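Local coordinates for protein alpha-rhamnosidase (Dictyoglomus thermophilum, PDB 6I60) that probably hydrolyses terminal non-reducing alpha-L-rhamnose residues from alpha-L-rhamnosides, a glycoside hydrolase reaction, at residues T67-I72 against V93-Q98; F53-R58 against W115-W120; W552-G557 against F607-D612. One frame throughout, in Å; residues are numbered along the deposited sequence.

Contact 1. Residues T67-I72 against V93-Q98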
loop_
_atom_site.group_PDB
_atom_site.type_symbol
_atom_site.label_atom_id
_atom_site.label_comp_id
_atom_site.label_asym_id
_atom_site.label_seq_id
_atom_site.Cartn_x
_atom_site.Cartn_y
_atom_site.Cartn_z
ATOM N N THR A 67 -21.907 -20.013 11.814
ATOM C CA THR A 67 -23.234 -19.538 12.177
ATOM C C THR A 67 -23.262 -18.738 13.470
ATOM O O THR A 67 -24.221 -17.993 13.692
ATOM C CB THR A 67 -24.210 -20.714 12.308
ATOM O OG1 THR A 67 -23.736 -21.619 13.313
ATOM C CG2 THR A 67 -24.333 -21.449 10.984
ATOM N N ALA A 68 -22.247 -18.869 14.320
ATOM C CA ALA A 68 -22.199 -18.128 15.571
ATOM C C ALA A 68 -20.756 -18.042 16.043
ATOM O O ALA A 68 -19.933 -18.903 15.722
ATOM C CB ALA A 68 -23.075 -18.779 16.649
ATOM N N TYR A 69 -20.460 -16.992 16.808
ATOM C CA TYR A 69 -19.137 -16.804 17.385
ATOM C C TYR A 69 -19.275 -16.250 18.797
ATOM O O TYR A 69 -20.328 -15.745 19.190
ATOM C CB TYR A 69 -18.265 -15.868 16.531
ATOM C CG TYR A 69 -18.686 -14.414 16.581
ATOM C CD1 TYR A 69 -18.171 -13.548 17.540
ATOM C CD2 TYR A 69 -19.600 -13.907 15.668
ATOM C CE1 TYR A 69 -18.558 -12.225 17.591
ATOM C CE2 TYR A 69 -19.991 -12.583 15.708
ATOM C CZ TYR A 69 -19.469 -11.747 16.673
ATOM O OH TYR A 69 -19.860 -10.428 16.715
ATOM N N GLN A 70 -18.186 -16.347 19.555
ATOM C CA GLN A 70 -18.116 -15.763 20.890
ATOM C C GLN A 70 -16.659 -15.472 21.204
ATOM O O GLN A 70 -15.832 -16.387 21.194
ATOM C CB GLN A 70 -18.709 -16.697 21.945
ATOM C CG GLN A 70 -18.523 -16.187 23.368
ATOM C CD GLN A 70 -18.609 -17.289 24.402
ATOM O OE1 GLN A 70 -18.940 -18.430 24.082
ATOM N NE2 GLN A 70 -18.318 -16.952 25.653
ATOM N N VAL A 71 -16.346 -14.210 21.481
ATOM C CA VAL A 71 -14.989 -13.791 21.809
ATOM C C VAL A 71 -14.973 -13.307 23.251
ATOM O O VAL A 71 -15.871 -12.574 23.681
ATOM C CB VAL A 71 -14.480 -12.706 20.842
ATOM C CG1 VAL A 71 -15.526 -11.630 20.639
ATOM C CG2 VAL A 71 -13.184 -12.099 21.353
ATOM N N ILE A 72 -13.969 -13.741 24.005
ATOM C CA ILE A 72 -13.804 -13.371 25.403
ATOM C C ILE A 72 -12.549 -12.525 25.512
ATOM O O ILE A 72 -11.493 -12.910 24.993
ATOM C CB ILE A 72 -13.705 -14.616 26.302
ATOM C CG1 ILE A 72 -15.067 -15.307 26.392
ATOM C CG2 ILE A 72 -13.162 -14.240 27.670
ATOM C CD1 ILE A 72 -15.255 -16.161 27.626
ATOM N N VAL A 93 -22.934 -15.119 19.800
ATOM C CA VAL A 93 -23.461 -14.124 18.873
ATOM C C VAL A 93 -23.842 -14.827 17.576
ATOM O O VAL A 93 -22.982 -15.390 16.891
ATOM C CB VAL A 93 -22.438 -13.009 18.611
ATOM C CG1 VAL A 93 -22.908 -12.123 17.469
ATOM C CG2 VAL A 93 -22.214 -12.194 19.868
ATOM N N LEU A 94 -25.128 -14.787 17.236
ATOM C CA LEU A 94 -25.632 -15.422 16.019
ATOM C C LEU A 94 -25.320 -14.516 14.833
ATOM O O LEU A 94 -26.125 -13.673 14.431
ATOM C CB LEU A 94 -27.126 -15.698 16.135
ATOM C CG LEU A 94 -27.587 -16.461 17.379
ATOM C CD1 LEU A 94 -29.052 -16.844 17.253
ATOM C CD2 LEU A 94 -26.726 -17.693 17.615
ATOM N N SER A 95 -24.128 -14.695 14.268
ATOM C CA SER A 95 -23.695 -13.915 13.117
ATOM C C SER A 95 -22.617 -14.697 12.381
ATOM O O SER A 95 -21.779 -15.349 13.010
ATOM C CB SER A 95 -23.165 -12.537 13.537
ATOM O OG SER A 95 -22.146 -12.081 12.660
ATOM N N SER A 96 -22.651 -14.629 11.053
ATOM C CA SER A 96 -21.660 -15.292 10.219
ATOM C C SER A 96 -20.406 -14.453 10.011
ATOM O O SER A 96 -19.460 -14.927 9.375
ATOM C CB SER A 96 -22.271 -15.651 8.861
ATOM O OG SER A 96 -22.520 -14.486 8.090
ATOM N N GLU A 97 -20.373 -13.230 10.536
ATOM C CA GLU A 97 -19.233 -12.350 10.319
ATOM C C GLU A 97 -18.039 -12.788 11.160
ATOM O O GLU A 97 -18.192 -13.262 12.289
ATOM C CB GLU A 97 -19.610 -10.907 10.653
ATOM C CG GLU A 97 -20.430 -10.217 9.574
ATOM C CD GLU A 97 -19.755 -10.248 8.213
ATOM O OE1 GLU A 97 -20.464 -10.431 7.199
ATOM O OE2 GLU A 97 -18.516 -10.090 8.155
ATOM N N GLN A 98 -16.839 -12.630 10.594
ATOM C CA GLN A 98 -15.593 -12.917 11.301
ATOM C C GLN A 98 -14.713 -11.678 11.424
ATOM O O GLN A 98 -13.513 -11.796 11.696
ATOM C CB GLN A 98 -14.826 -14.049 10.612
ATOM C CG GLN A 98 -14.487 -13.789 9.156
ATOM C CD GLN A 98 -14.320 -15.073 8.366
ATOM O OE1 GLN A 98 -15.039 -15.316 7.397
ATOM N NE2 GLN A 98 -13.371 -15.905 8.780
#

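Contact 2. Residues F53-R58 against W115-W120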
loop_
_atom_site.group_PDB
_atom_site.type_symbol
_atom_site.label_atom_id
_atom_site.label_comp_id
_atom_site.label_asym_id
_atom_site.label_seq_id
_atom_site.Cartn_x
_atom_site.Cartn_y
_atom_site.Cartn_z
ATOM N N PHE A 53 -11.338 -7.011 15.473
ATOM C CA PHE A 53 -10.910 -8.387 15.685
ATOM C C PHE A 53 -11.305 -9.239 14.486
ATOM O O PHE A 53 -12.364 -9.029 13.886
ATOM C CB PHE A 53 -11.525 -8.969 16.963
ATOM C CG PHE A 53 -11.010 -8.339 18.228
ATOM C CD1 PHE A 53 -9.860 -8.817 18.837
ATOM C CD2 PHE A 53 -11.674 -7.272 18.807
ATOM C CE1 PHE A 53 -9.384 -8.241 20.000
ATOM C CE2 PHE A 53 -11.203 -6.689 19.970
ATOM C CZ PHE A 53 -10.056 -7.176 20.567
ATOM N N SER A 54 -10.453 -10.203 14.145
ATOM C CA SER A 54 -10.698 -11.062 12.996
ATOM C C SER A 54 -10.068 -12.424 13.243
ATOM O O SER A 54 -9.185 -12.577 14.092
ATOM C CB SER A 54 -10.151 -10.441 11.704
ATOM O OG SER A 54 -8.931 -9.762 11.943
ATOM N N TRP A 55 -10.534 -13.415 12.483
ATOM C CA TRP A 55 -10.041 -14.780 12.608
ATOM C C TRP A 55 -10.417 -15.561 11.358
ATOM O O TRP A 55 -11.347 -15.198 10.633
ATOM C CB TRP A 55 -10.605 -15.470 13.853
ATOM C CG TRP A 55 -12.100 -15.441 13.911
ATOM C CD1 TRP A 55 -12.962 -16.286 13.274
ATOM C CD2 TRP A 55 -12.911 -14.513 14.640
ATOM N NE1 TRP A 55 -14.262 -15.942 13.564
ATOM C CE2 TRP A 55 -14.257 -14.857 14.401
ATOM C CE3 TRP A 55 -12.631 -13.427 15.474
ATOM C CZ2 TRP A 55 -15.317 -14.155 14.964
ATOM C CZ3 TRP A 55 -13.683 -12.732 16.030
ATOM C CH2 TRP A 55 -15.010 -13.099 15.775
ATOM N N LYS A 56 -9.683 -16.646 11.125
ATOM C CA LYS A 56 -9.930 -17.561 10.021
ATOM C C LYS A 56 -10.430 -18.898 10.554
ATOM O O LYS A 56 -10.252 -19.229 11.730
ATOM C CB LYS A 56 -8.662 -17.766 9.184
ATOM C CG LYS A 56 -8.117 -16.488 8.571
ATOM C CD LYS A 56 -6.717 -16.691 8.012
ATOM C CE LYS A 56 -6.204 -15.428 7.332
ATOM N NZ LYS A 56 -7.077 -15.011 6.199
ATOM N N LEU A 57 -11.057 -19.674 9.672
ATOM C CA LEU A 57 -11.722 -20.906 10.070
ATOM C C LEU A 57 -11.246 -22.075 9.222
ATOM O O LEU A 57 -10.818 -21.906 8.078
ATOM C CB LEU A 57 -13.245 -20.776 9.958
ATOM C CG LEU A 57 -13.857 -19.630 10.762
ATOM C CD1 LEU A 57 -15.321 -19.450 10.408
ATOM C CD2 LEU A 57 -13.680 -19.880 12.249
ATOM N N ARG A 58 -11.339 -23.271 9.803
ATOM C CA ARG A 58 -10.956 -24.509 9.138
ATOM C C ARG A 58 -11.818 -25.633 9.693
ATOM O O ARG A 58 -11.996 -25.735 10.909
ATOM C CB ARG A 58 -9.468 -24.816 9.351
ATOM C CG ARG A 58 -9.064 -26.239 8.993
ATOM C CD ARG A 58 -7.894 -26.254 8.021
ATOM N NE ARG A 58 -7.166 -27.522 8.053
ATOM C CZ ARG A 58 -5.959 -27.703 7.525
ATOM N NH1 ARG A 58 -5.337 -26.699 6.920
ATOM N NH2 ARG A 58 -5.372 -28.890 7.602
ATOM N N TRP A 115 -7.342 -12.440 24.514
ATOM C CA TRP A 115 -8.625 -12.767 23.909
ATOM C C TRP A 115 -8.549 -14.096 23.173
ATOM O O TRP A 115 -7.559 -14.386 22.496
ATOM C CB TRP A 115 -9.099 -11.656 22.960
ATOM C CG TRP A 115 -8.316 -11.519 21.683
ATOM C CD1 TRP A 115 -7.009 -11.142 21.555
ATOM C CD2 TRP A 115 -8.804 -11.730 20.351
ATOM N NE1 TRP A 115 -6.653 -11.116 20.227
ATOM C CE2 TRP A 115 -7.736 -11.473 19.468
ATOM C CE3 TRP A 115 -10.039 -12.119 19.819
ATOM C CZ2 TRP A 115 -7.865 -11.592 18.085
ATOM C CZ3 TRP A 115 -10.166 -12.235 18.446
ATOM C CH2 TRP A 115 -9.085 -11.971 17.595
ATOM N N LYS A 116 -9.599 -14.898 23.329
ATOM C CA LYS A 116 -9.828 -16.115 22.565
ATOM C C LYS A 116 -11.183 -16.011 21.875
ATOM O O LYS A 116 -11.942 -15.063 22.094
ATOM C CB LYS A 116 -9.776 -17.357 23.463
ATOM C CG LYS A 116 -9.043 -17.151 24.777
ATOM C CD LYS A 116 -9.451 -18.190 25.810
ATOM C CE LYS A 116 -10.834 -17.898 26.371
ATOM N NZ LYS A 116 -11.239 -18.897 27.400
ATOM N N VAL A 117 -11.495 -16.994 21.034
ATOM C CA VAL A 117 -12.764 -16.976 20.311
ATOM C C VAL A 117 -13.153 -18.404 19.956
ATOM O O VAL A 117 -12.298 -19.243 19.655
ATOM C CB VAL A 117 -12.683 -16.064 19.061
ATOM C CG1 VAL A 117 -11.762 -16.654 18.013
ATOM C CG2 VAL A 117 -14.068 -15.819 18.480
ATOM N N ARG A 118 -14.453 -18.678 20.019
ATOM C CA ARG A 118 -15.050 -19.912 19.533
ATOM C C ARG A 118 -15.985 -19.598 18.374
ATOM O O ARG A 118 -16.429 -18.461 18.197
ATOM C CB ARG A 118 -15.832 -20.636 20.636
ATOM C CG ARG A 118 -15.010 -21.030 21.846
ATOM C CD ARG A 118 -15.836 -21.850 22.831
ATOM N NE ARG A 118 -17.115 -21.219 23.152
ATOM C CZ ARG A 118 -17.710 -21.295 24.339
ATOM N NH1 ARG A 118 -17.144 -21.979 25.323
ATOM N NH2 ARG A 118 -18.874 -20.694 24.539
ATOM N N TRP A 119 -16.291 -20.625 17.587
ATOM C CA TRP A 119 -17.194 -20.471 16.458
ATOM C C TRP A 119 -18.089 -21.694 16.356
ATOM O O TRP A 119 -17.700 -22.805 16.725
ATOM C CB TRP A 119 -16.429 -20.253 15.144
ATOM C CG TRP A 119 -15.795 -21.495 14.590
ATOM C CD1 TRP A 119 -14.756 -22.195 15.129
ATOM C CD2 TRP A 119 -16.156 -22.177 13.382
ATOM N NE1 TRP A 119 -14.449 -23.274 14.334
ATOM C CE2 TRP A 119 -15.292 -23.284 13.255
ATOM C CE3 TRP A 119 -17.123 -21.961 12.395
ATOM C CZ2 TRP A 119 -15.368 -24.172 12.182
ATOM C CZ3 TRP A 119 -17.197 -22.843 11.331
ATOM C CH2 TRP A 119 -16.324 -23.935 11.234
ATOM N N TRP A 120 -19.302 -21.473 15.863
ATOM C CA TRP A 120 -20.272 -22.534 15.640
ATOM C C TRP A 120 -20.395 -22.775 14.143
ATOM O O TRP A 120 -20.582 -21.829 13.370
ATOM C CB TRP A 120 -21.631 -22.169 16.241
ATOM C CG TRP A 120 -21.707 -22.352 17.730
ATOM C CD1 TRP A 120 -22.313 -23.374 18.401
ATOM C CD2 TRP A 120 -21.158 -21.486 18.733
ATOM N NE1 TRP A 120 -22.175 -23.200 19.757
ATOM C CE2 TRP A 120 -21.471 -22.048 19.988
ATOM C CE3 TRP A 120 -20.434 -20.289 18.693
ATOM C CZ2 TRP A 120 -21.085 -21.455 21.190
ATOM C CZ3 TRP A 120 -20.052 -19.703 19.889
ATOM C CH2 TRP A 120 -20.378 -20.287 21.118
#

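Contact 3. Residues W552-G557 against F607-D612. With AE3 (2-(2-ethoxyethoxy)ethanol), chain H.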
loop_
_atom_site.group_PDB
_atom_site.type_symbol
_atom_site.label_atom_id
_atom_site.label_comp_id
_atom_site.label_asym_id
_atom_site.label_seq_id
_atom_site.Cartn_x
_atom_site.Cartn_y
_atom_site.Cartn_z
ATOM N N TRP A 552 2.282 19.341 -0.879
ATOM C CA TRP A 552 1.944 20.271 -1.947
ATOM C C TRP A 552 0.443 20.527 -1.881
ATOM O O TRP A 552 -0.355 19.597 -2.041
ATOM C CB TRP A 552 2.328 19.708 -3.314
ATOM C CG TRP A 552 3.800 19.551 -3.547
ATOM C CD1 TRP A 552 4.813 20.007 -2.756
ATOM C CD2 TRP A 552 4.422 18.890 -4.655
ATOM N NE1 TRP A 552 6.030 19.669 -3.303
ATOM C CE2 TRP A 552 5.816 18.983 -4.469
ATOM C CE3 TRP A 552 3.934 18.228 -5.786
ATOM C CZ2 TRP A 552 6.727 18.439 -5.372
ATOM C CZ3 TRP A 552 4.841 17.690 -6.681
ATOM C CH2 TRP A 552 6.221 17.799 -6.469
ATOM N N SER A 553 0.058 21.777 -1.637
ATOM C CA SER A 553 -1.355 22.119 -1.512
ATOM C C SER A 553 -1.945 22.310 -2.905
ATOM O O SER A 553 -1.677 23.317 -3.568
ATOM C CB SER A 553 -1.532 23.374 -0.662
ATOM O OG SER A 553 -1.697 23.041 0.705
ATOM N N ILE A 554 -2.744 21.346 -3.350
ATOM C CA ILE A 554 -3.446 21.432 -4.631
ATOM C C ILE A 554 -4.928 21.234 -4.329
ATOM O O ILE A 554 -5.441 20.112 -4.302
ATOM C CB ILE A 554 -2.931 20.419 -5.655
ATOM C CG1 ILE A 554 -1.531 20.813 -6.123
ATOM C CG2 ILE A 554 -3.847 20.365 -6.868
ATOM C CD1 ILE A 554 -0.432 19.963 -5.548
ATOM N N TYR A 555 -5.626 22.340 -4.082
ATOM C CA TYR A 555 -7.052 22.347 -3.814
ATOM C C TYR A 555 -7.769 23.233 -4.824
ATOM O O TYR A 555 -7.277 24.318 -5.151
ATOM C CB TYR A 555 -7.352 22.865 -2.401
ATOM C CG TYR A 555 -6.951 21.947 -1.268
ATOM C CD1 TYR A 555 -5.704 22.058 -0.665
ATOM C CD2 TYR A 555 -7.832 20.991 -0.779
ATOM C CE1 TYR A 555 -5.340 21.231 0.383
ATOM C CE2 TYR A 555 -7.478 20.159 0.269
ATOM C CZ TYR A 555 -6.232 20.285 0.847
ATOM O OH TYR A 555 -5.874 19.459 1.889
ATOM N N PRO A 556 -8.928 22.802 -5.344
ATOM C CA PRO A 556 -9.530 21.491 -5.088
ATOM C C PRO A 556 -8.931 20.404 -5.970
ATOM O O PRO A 556 -8.054 20.687 -6.786
ATOM C CB PRO A 556 -11.001 21.714 -5.424
ATOM C CG PRO A 556 -10.979 22.764 -6.476
ATOM C CD PRO A 556 -9.792 23.648 -6.189
ATOM N N GLY A 557 -9.409 19.176 -5.816
ATOM C CA GLY A 557 -8.854 18.039 -6.518
ATOM C C GLY A 557 -9.626 17.684 -7.775
ATOM O O GLY A 557 -10.810 17.986 -7.905
ATOM N N PHE A 607 -15.044 21.193 -14.739
ATOM C CA PHE A 607 -13.718 21.384 -14.170
ATOM C C PHE A 607 -12.929 20.082 -14.217
ATOM O O PHE A 607 -13.426 19.026 -13.816
ATOM C CB PHE A 607 -13.811 21.888 -12.729
ATOM C CG PHE A 607 -12.511 21.798 -11.974
ATOM C CD1 PHE A 607 -12.374 20.933 -10.899
ATOM C CD2 PHE A 607 -11.420 22.573 -12.348
ATOM C CE1 PHE A 607 -11.176 20.846 -10.207
ATOM C CE2 PHE A 607 -10.221 22.489 -11.659
ATOM C CZ PHE A 607 -10.098 21.625 -10.588
ATOM N N TYR A 608 -11.698 20.167 -14.712
ATOM C CA TYR A 608 -10.774 19.044 -14.708
ATOM C C TYR A 608 -9.374 19.583 -14.953
ATOM O O TYR A 608 -9.195 20.589 -15.644
ATOM C CB TYR A 608 -11.140 17.995 -15.765
ATOM C CG TYR A 608 -10.675 18.335 -17.162
ATOM C CD1 TYR A 608 -11.414 19.190 -17.969
ATOM C CD2 TYR A 608 -9.501 17.798 -17.678
ATOM C CE1 TYR A 608 -10.997 19.506 -19.249
ATOM C CE2 TYR A 608 -9.074 18.110 -18.958
ATOM C CZ TYR A 608 -9.828 18.963 -19.739
ATOM O OH TYR A 608 -9.412 19.277 -21.014
ATOM N N LYS A 609 -8.390 18.908 -14.375
ATOM C CA LYS A 609 -6.989 19.263 -14.558
ATOM C C LYS A 609 -6.199 18.205 -15.307
ATOM O O LYS A 609 -5.437 18.538 -16.216
ATOM C CB LYS A 609 -6.329 19.518 -13.199
ATOM C CG LYS A 609 -6.947 20.667 -12.423
ATOM C CD LYS A 609 -6.294 20.825 -11.064
ATOM C CE LYS A 609 -6.859 19.830 -10.068
ATOM N NZ LYS A 609 -6.701 20.303 -8.666
ATOM N N TYR A 610 -6.378 16.935 -14.955
ATOM C CA TYR A 610 -5.625 15.838 -15.545
ATOM C C TYR A 610 -6.463 14.974 -16.474
ATOM O O TYR A 610 -6.072 14.746 -17.623
ATOM C CB TYR A 610 -5.011 14.975 -14.433
ATOM C CG TYR A 610 -4.486 15.782 -13.268
ATOM C CD1 TYR A 610 -5.006 15.616 -11.990
ATOM C CD2 TYR A 610 -3.472 16.715 -13.447
ATOM C CE1 TYR A 610 -4.531 16.355 -10.924
ATOM C CE2 TYR A 610 -2.989 17.458 -12.385
ATOM C CZ TYR A 610 -3.523 17.274 -11.128
ATOM O OH TYR A 610 -3.048 18.013 -10.069
ATOM N N GLY A 611 -7.612 14.490 -16.007
ATOM C CA GLY A 611 -8.436 13.629 -16.840
ATOM C C GLY A 611 -7.720 12.335 -17.167
ATOM O O GLY A 611 -7.012 11.760 -16.334
ATOM N N ASP A 612 -7.901 11.867 -18.402
ATOM C CA ASP A 612 -7.190 10.687 -18.899
ATOM C C ASP A 612 -5.719 11.057 -19.067
ATOM O O ASP A 612 -5.241 11.391 -20.154
ATOM C CB ASP A 612 -7.803 10.198 -20.205
ATOM C CG ASP A 612 -7.661 8.702 -20.392
ATOM O OD1 ASP A 612 -7.376 7.997 -19.401
ATOM O OD2 ASP A 612 -7.835 8.229 -21.535
HETATM C C2 AE3 H . -5.560 24.767 2.109
HETATM O O2 AE3 H . -6.337 25.418 1.124
HETATM C C3 AE3 H . -5.761 26.621 0.658
HETATM C C4 AE3 H . -6.819 27.407 -0.091
HETATM O O3 AE3 H . -7.435 26.562 -1.041
HETATM C C5 AE3 H . -8.325 27.245 -1.901
HETATM C C6 AE3 H . -8.729 26.323 -3.036
HETATM O O4 AE3 H . -9.389 27.080 -4.041
#

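Contact 1. Residues T67-I72 against V93-Q98
Tyr69 and Val93 form the one beta bridge of this contact, an antiparallel hydrogen-bonded pair with both of its backbone bonds made. Tyr69 N gives to Val93 O at 3.0 Å, and Val93 N gives to Tyr69 O at 2.7 Å with an N-H...O angle of 159°. The same Val93 O lies 3.1 Å from Ala68 CA, a CA-H...O contact beside the amide bond. Beyond Val93 the segment 93-98 turns away through an inverse gamma turn centred on Leu94, whose CD2 meets Ala68 CB.

Apolar contact centres on the Tyr69 ring. Its CG sits between the backbone N and the carbonyl carbon (chi1 72°), which lays the ring alongside Val93, the two side chains leaving in a common direction. Val93 CB stands over one face, 3.9 Å from the ring centroid and 17° off the normal, a CH-pi contact; Val93 CG1 touches Tyr69 CE2 at 3.4 Å.

Polar atoms of the loop border the ring. Ser95 O is at its edge, near the plane, 3.7 Å from Tyr69 CD2; this oxygen and Glu97 O both accept from Gln66 NE2. Ser95 OG accepts from Glu97 N at 3.0 Å, closing an ST turn. With an alanine in place of Tyr69, Val93 would probably lose the ring face it covers, and a gap is likely to open beside Ser95. One bridge with two bonds thus fixes the register, and the Tyr69 ring against Val93 carries the apolar part of the contact in this immunoglobulin-like domain.

Contact 2. Residues F53-R58 against W115-W120
Phe53 turns an edge onto the indole face of Trp115. The centroids of the Phe53 ring and the Trp115 six-membered ring are 4.4 Å apart with planes at 61°, an edge-to-face pair, and Phe53 CD1 makes the touch, 3.4 Å from Trp115 CD2. The two side chains run antiparallel past one another. Trp115 CG lies between its own backbone N and carbonyl carbon (chi1 70°), which swings the indole across toward 53-58 and brings its far rim to the next residues there: Ser54 O approaches Trp115 CH2 in the ring plane at 3.6 Å, and Trp55 CE3 lies 4.0 Å from Trp115 CZ3.

Two CH-pi contacts follow along the two segments, with the roles exchanged. Val117 CG2 sits over the six-membered ring of Trp55, 3.8 Å from its centroid, whereas Leu57 CD2 lies over the five-membered ring of Trp119, 3.6 Å from that centroid.

The alternation of side chains sets these pairs: Phe53, Trp55 and Leu57 point toward 115-120, while Trp115, Val117 and Trp119 point back. The axes of strands 53-56 and 115-120 pass 9.4 Å apart, at 52°; that separation, with no hydrogen bond between the segments, is what places them in two facing sheets of the immunoglobulin-like sandwich.

Around this shell, Leu35 touches Trp55, Trp115 and Val117, and Phe135 meets Phe53 edge-to-face. Two of the three indole N-H groups in this contact have acceptors outside it, Trp55 NE1 with Gln66 OE1 and Trp119 NE1 with Tyr30 O. The chemistry is that of a sandwich core cohering by aromatic faces and aliphatic methyls, with those two N-H groups satisfied.

Contact 3. Residues W552-G557 against F607-D612
Lys609, which buries the most surface here, brings its ammonium group to the carbonyl oxygen of Pro556. The NZ to Pro556 O separation of 2.3 Å is too short to be trusted at 2.74 Å resolution, so the hydrogen bond is plausible but its length is doubtful. A bend at the third side-chain torsion of Lys609 (chi3 -81°) turns the end of the chain, leaving NZ by Pro556 O and 3.4 Å from Ile554 CG2. The same nitrogen forms a salt bridge with Asp546, whose OD2 also binds Tyr610 OH. Lys609 CB stands over the centre of the Tyr610 ring, 3.9 Å above its plane.

Both segments are irregular loops between helices of the six-hairpin glycosidase domain, which in this family is an (alpha/alpha)6 barrel; 552-557 precedes helix 559-562, and the loop containing 607-612 comes after helix 586-599.

Phe607 and Pro556 make the apolar part. Pro556 follows a cis peptide bond, and its CG reaches Phe607 CE1 at 4.2 Å, the two side chains crossing at a slant. That same CE1 is 3.7 Å from Gly557 O, which lies at the ring edge, near its plane. Phe595 of helix 586-599 packs on Pro556, and Leu599 on Phe607. On the ligand side, Tyr555 O comes 3.3 Å from C6 of the bound 2-(2-ethoxyethoxy)ethanol, a plain contact; the molecule is hydrogen-bonded to Lys539 NZ.

How the contacts relate
From the N terminus, 53-58 opens contact 2; 67-72 then opens contact 1, which 93-98 closes before 115-120 closes contact 2. The two are thus nested, and they touch: 112-120 neighbours 68-74 in one sheet, with Ala68 O 2.7 Å from Trp120 N, a probable hydrogen bond. Contact 1 fastens the loop 93-98 to the sheet of 68-74, while contact 2 packs that sheet on the one holding 52-56, both within the immunoglobulin-like domain. Contact 3 follows in series, its centre about 45 Å from that of contact 1 and about 44 Å from that of contact 2, and joins two loops of the helical glycosidase domain.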